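Choline kinase (Cryptosporidium parvum, PDB 3MES) probably transfers a phosphate group from ATP to choline or ethanolamine, with magnesium as cofactor. Local coordinates at residues R108-H113 against E145-E150. Sequence-based numbering, arbitrary orientation.
Sequences RIYGKH and EGRIEE. With ADP (adenosine-5'-diphosphate), chain I.
Arg108 and Arg147 face each other as an antiparallel hydrogen-bonded pair, Arg108 N giving its hydrogen to Arg147 O at 3.0 Å and Arg108 O accepting from Arg147 N. Their side chains leave on the same face of the sheet. Along Arg108, CB lies near Arg147 O, and CD rests over the centre of the Arg147 guanidinium; the two like-charged groups lie side by side. With CG anti to the backbone N (chi1 176°), the chain runs out from the sheet and then bends at chi3. Arg108 NE forms a hydrogen-bonded salt bridge to Glu149 OE2 at 3.0 Å, from above the carboxylate plane. At the tip, Arg108 NH1 bonds to ADP O2B at 3.1 Å and Arg108 NH2 to ADP O2A at 2.7 Å in a nearly straight line (174°), so a forked cation spans both phosphates. Arg147 NE makes a second salt bridge to Glu149 OE2 at 2.6 Å from the opposite face of the carboxylate; this shared negative charge probably offsets the closeness of the two arginines. Arg147 NH1 also donates to Tyr110 OH, while Gly146 CA packs over the Tyr110 ring, a CH-pi contact 3.8 Å from the centroid. Glycine suits this place because Arg108 O lies only 3.0 Å from Gly146 CA. Glu150 O accepts from adenine N6. These strands form one part of the nucleotide site, completed by Leu82, Thr83, Asn84 and Ile152, in the N-lobe of the protein-kinase-like fold to which choline kinases belong.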
ATOM      1  N   ARG B 108      26.109  10.193  -0.217  1.00 25.33           N
ATOM      2  CA  ARG B 108      26.378   9.954  -1.629  1.00 25.68           C
ATOM      3  C   ARG B 108      27.445  10.893  -2.182  1.00 26.09           C
ATOM      4  O   ARG B 108      27.289  12.113  -2.148  1.00 26.05           O
ATOM      5  CB  ARG B 108      25.087  10.090  -2.443  1.00 25.54           C
ATOM      6  CG  ARG B 108      25.275   9.945  -3.941  1.00 24.98           C
ATOM      7  CD  ARG B 108      23.966  10.174  -4.688  1.00 23.97           C
ATOM      8  NE  ARG B 108      22.972   9.145  -4.395  1.00 23.29           N
ATOM      9  CZ  ARG B 108      22.879   7.988  -5.047  1.00 23.07           C
ATOM     10  NH1 ARG B 108      23.727   7.708  -6.027  1.00 22.87           N
ATOM     11  NH2 ARG B 108      21.940   7.111  -4.718  1.00 22.60           N
ATOM     12  N   ILE B 109      28.527  10.316  -2.693  1.00 26.66           N
ATOM     13  CA  ILE B 109      29.565  11.090  -3.361  1.00 27.29           C
ATOM     14  C   ILE B 109      29.556  10.796  -4.861  1.00 27.78           C
ATOM     15  O   ILE B 109      29.712   9.651  -5.276  1.00 27.84           O
ATOM     16  CB  ILE B 109      30.958  10.796  -2.776  1.00 27.25           C
ATOM     17  CG1 ILE B 109      30.962  11.045  -1.265  1.00 27.21           C
ATOM     18  CG2 ILE B 109      32.014  11.650  -3.462  1.00 27.24           C
ATOM     19  CD1 ILE B 109      32.334  10.954  -0.633  1.00 27.29           C
ATOM     20  N   TYR B 110      29.370  11.835  -5.668  1.00 28.41           N
ATOM     21  CA  TYR B 110      29.228  11.662  -7.110  1.00 29.04           C
ATOM     22  C   TYR B 110      30.518  11.190  -7.773  1.00 29.50           C
ATOM     23  O   TYR B 110      31.538  11.880  -7.733  1.00 29.60           O
ATOM     24  CB  TYR B 110      28.754  12.961  -7.766  1.00 28.97           C
ATOM     25  CG  TYR B 110      27.484  13.523  -7.169  1.00 29.14           C
ATOM     26  CD1 TYR B 110      26.370  12.717  -6.978  1.00 29.11           C
ATOM     27  CD2 TYR B 110      27.395  14.863  -6.809  1.00 29.21           C
ATOM     28  CE1 TYR B 110      25.206  13.225  -6.436  1.00 29.08           C
ATOM     29  CE2 TYR B 110      26.233  15.381  -6.266  1.00 28.99           C
ATOM     30  CZ  TYR B 110      25.142  14.557  -6.083  1.00 29.06           C
ATOM     31  OH  TYR B 110      23.980  15.061  -5.545  1.00 28.86           O
ATOM     32  N   GLY B 111      30.465  10.012  -8.384  1.00 29.99           N
ATOM     33  CA  GLY B 111      31.577   9.513  -9.180  1.00 30.72           C
ATOM     34  C   GLY B 111      31.366   9.890 -10.633  1.00 31.25           C
ATOM     35  O   GLY B 111      30.321  10.431 -10.987  1.00 31.30           O
ATOM     36  N   LYS B 112      32.355   9.617 -11.477  1.00 31.84           N
ATOM     37  CA  LYS B 112      32.215   9.894 -12.904  1.00 32.45           C
ATOM     38  C   LYS B 112      31.377   8.807 -13.575  1.00 32.81           C
ATOM     39  O   LYS B 112      31.657   7.618 -13.429  1.00 32.87           O
ATOM     40  CB  LYS B 112      33.584  10.020 -13.578  1.00 32.44           C
ATOM     41  CG  LYS B 112      34.465   8.791 -13.449  1.00 32.61           C
ATOM     42  CD  LYS B 112      35.828   9.028 -14.086  1.00 33.11           C
ATOM     43  CE  LYS B 112      36.741   7.825 -13.905  1.00 33.31           C
ATOM     44  NZ  LYS B 112      36.142   6.586 -14.480  1.00 33.36           N
ATOM     45  N   HIS B 113      30.346   9.223 -14.303  1.00 33.27           N
ATOM     46  CA  HIS B 113      29.415   8.282 -14.920  1.00 33.72           C
ATOM     47  C   HIS B 113      29.906   7.815 -16.286  1.00 33.88           C
ATOM     48  O   HIS B 113      30.541   8.573 -17.024  1.00 33.93           O
ATOM     49  CB  HIS B 113      28.026   8.913 -15.049  1.00 33.80           C
ATOM     50  CG  HIS B 113      26.923   7.915 -15.220  1.00 34.22           C
ATOM     51  ND1 HIS B 113      25.952   7.707 -14.264  1.00 34.53           N
ATOM     52  CD2 HIS B 113      26.640   7.063 -16.235  1.00 34.57           C
ATOM     53  CE1 HIS B 113      25.116   6.772 -14.682  1.00 34.63           C
ATOM     54  NE2 HIS B 113      25.511   6.364 -15.876  1.00 34.65           N
ATOM     55  N   GLU B 145      29.756  18.166  -4.812  1.00 24.58           N
ATOM     56  CA  GLU B 145      30.427  16.871  -4.909  1.00 24.66           C
ATOM     57  C   GLU B 145      29.640  15.706  -4.312  1.00 24.50           C
ATOM     58  O   GLU B 145      30.122  14.575  -4.303  1.00 24.65           O
ATOM     59  CB  GLU B 145      31.830  16.933  -4.295  1.00 24.77           C
ATOM     60  CG  GLU B 145      31.928  17.783  -3.047  1.00 25.28           C
ATOM     61  CD  GLU B 145      31.996  19.263  -3.363  1.00 25.82           C
ATOM     62  OE1 GLU B 145      31.157  20.021  -2.834  1.00 26.15           O
ATOM     63  OE2 GLU B 145      32.883  19.663  -4.150  1.00 25.84           O
ATOM     64  N   GLY B 146      28.436  15.971  -3.816  1.00 24.32           N
ATOM     65  CA  GLY B 146      27.621  14.912  -3.226  1.00 24.01           C
ATOM     66  C   GLY B 146      26.365  15.410  -2.538  1.00 23.82           C
ATOM     67  O   GLY B 146      25.892  16.514  -2.810  1.00 23.88           O
ATOM     68  N   ARG B 147      25.820  14.588  -1.646  1.00 23.53           N
ATOM     69  CA  ARG B 147      24.632  14.966  -0.887  1.00 23.19           C
ATOM     70  C   ARG B 147      24.351  13.998   0.256  1.00 23.08           C
ATOM     71  O   ARG B 147      24.810  12.857   0.246  1.00 23.06           O
ATOM     72  CB  ARG B 147      23.409  15.072  -1.805  1.00 23.10           C
ATOM     73  CG  ARG B 147      22.994  13.769  -2.480  1.00 22.59           C
ATOM     74  CD  ARG B 147      21.720  13.977  -3.288  1.00 21.56           C
ATOM     75  NE  ARG B 147      21.154  12.729  -3.799  1.00 20.55           N
ATOM     76  CZ  ARG B 147      21.086  12.409  -5.087  1.00 19.76           C
ATOM     77  NH1 ARG B 147      21.551  13.243  -6.007  1.00 19.41           N
ATOM     78  NH2 ARG B 147      20.547  11.256  -5.457  1.00 19.42           N
ATOM     79  N   ILE B 148      23.609  14.472   1.249  1.00 23.02           N
ATOM     80  CA  ILE B 148      23.176  13.637   2.363  1.00 22.91           C
ATOM     81  C   ILE B 148      21.689  13.339   2.213  1.00 22.93           C
ATOM     82  O   ILE B 148      20.865  14.252   2.199  1.00 22.89           O
ATOM     83  CB  ILE B 148      23.415  14.332   3.716  1.00 22.87           C
ATOM     84  CG1 ILE B 148      24.895  14.675   3.892  1.00 22.96           C
ATOM     85  CG2 ILE B 148      22.934  13.455   4.863  1.00 22.74           C
ATOM     86  CD1 ILE B 148      25.201  15.412   5.183  1.00 22.69           C
ATOM     87  N   GLU B 149      21.353  12.061   2.094  1.00 23.03           N
ATOM     88  CA  GLU B 149      19.967  11.650   1.910  1.00 23.07           C
ATOM     89  C   GLU B 149      19.410  10.950   3.139  1.00 23.24           C
ATOM     90  O   GLU B 149      20.153  10.393   3.949  1.00 23.21           O
ATOM     91  CB  GLU B 149      19.839  10.694   0.725  1.00 22.97           C
ATOM     92  CG  GLU B 149      20.350  11.222  -0.593  1.00 22.79           C
ATOM     93  CD  GLU B 149      20.210  10.195  -1.698  1.00 22.31           C
ATOM     94  OE1 GLU B 149      19.509   9.184  -1.477  1.00 21.68           O
ATOM     95  OE2 GLU B 149      20.801  10.393  -2.779  1.00 22.25           O
ATOM     96  N   GLU B 150      18.088  10.971   3.256  1.00 23.39           N
ATOM     97  CA  GLU B 150      17.389  10.148   4.223  1.00 23.52           C
ATOM     98  C   GLU B 150      17.647   8.684   3.888  1.00 23.54           C
ATOM     99  O   GLU B 150      17.527   8.275   2.730  1.00 23.58           O
ATOM    100  CB  GLU B 150      15.891  10.439   4.156  1.00 23.60           C
ATOM    101  CG  GLU B 150      15.013   9.358   4.745  1.00 24.24           C
ATOM    102  CD  GLU B 150      13.538   9.605   4.483  1.00 25.54           C
ATOM    103  OE1 GLU B 150      13.213  10.370   3.548  1.00 25.80           O
ATOM    104  OE2 GLU B 150      12.704   9.029   5.211  1.00 26.16           O
TER
HETATM  105  PB  ADP I 425      24.580   4.259  -8.344  1.00 25.25           P
HETATM  106  O1B ADP I 425      26.074   4.085  -8.200  1.00 25.82           O
HETATM  107  O2B ADP I 425      24.113   5.694  -8.340  1.00 25.37           O
HETATM  108  O3B ADP I 425      23.965   3.398  -9.424  1.00 25.78           O
HETATM  109  PA  ADP I 425      22.443   3.482  -6.654  1.00 24.67           P
HETATM  110  O1A ADP I 425      21.786   2.743  -7.796  1.00 24.49           O
HETATM  111  O2A ADP I 425      21.890   4.801  -6.180  1.00 25.10           O
HETATM  112  O3A ADP I 425      24.014   3.664  -6.963  1.00 24.92           O
HETATM  113  O5' ADP I 425      22.527   2.479  -5.403  1.00 24.63           O
HETATM  114  C5' ADP I 425      21.503   2.461  -4.421  1.00 24.68           C
HETATM  115  C4' ADP I 425      21.570   1.121  -3.714  1.00 24.31           C
HETATM  116  O4' ADP I 425      22.088   1.317  -2.400  1.00 24.16           O
HETATM  117  C3' ADP I 425      20.177   0.534  -3.571  1.00 24.43           C
HETATM  118  O3' ADP I 425      20.124  -0.745  -4.203  1.00 25.27           O
HETATM  119  C2' ADP I 425      19.946   0.403  -2.083  1.00 24.27           C
HETATM  120  O2' ADP I 425      20.118  -0.963  -1.700  1.00 24.03           O
HETATM  121  C1' ADP I 425      21.024   1.267  -1.455  1.00 24.07           C
HETATM  122  N9  ADP I 425      20.508   2.645  -1.278  1.00 23.82           N
HETATM  123  C8  ADP I 425      20.732   3.680  -2.111  1.00 23.86           C
HETATM  124  N7  ADP I 425      20.124   4.811  -1.668  1.00 23.35           N
HETATM  125  C5  ADP I 425      19.492   4.499  -0.521  1.00 23.63           C
HETATM  126  C6  ADP I 425      18.658   5.225   0.466  1.00 23.48           C
HETATM  127  N6  ADP I 425      18.376   6.540   0.307  1.00 23.34           N
HETATM  128  N1  ADP I 425      18.193   4.528   1.528  1.00 23.44           N
HETATM  129  C2  ADP I 425      18.469   3.220   1.693  1.00 23.64           C
HETATM  130  N3  ADP I 425      19.218   2.498   0.842  1.00 23.57           N
HETATM  131  C4  ADP I 425      19.748   3.071  -0.267  1.00 23.81           C
HETATM  132  O   HOH W   1      31.942  13.670  -6.107  1.00 24.46           O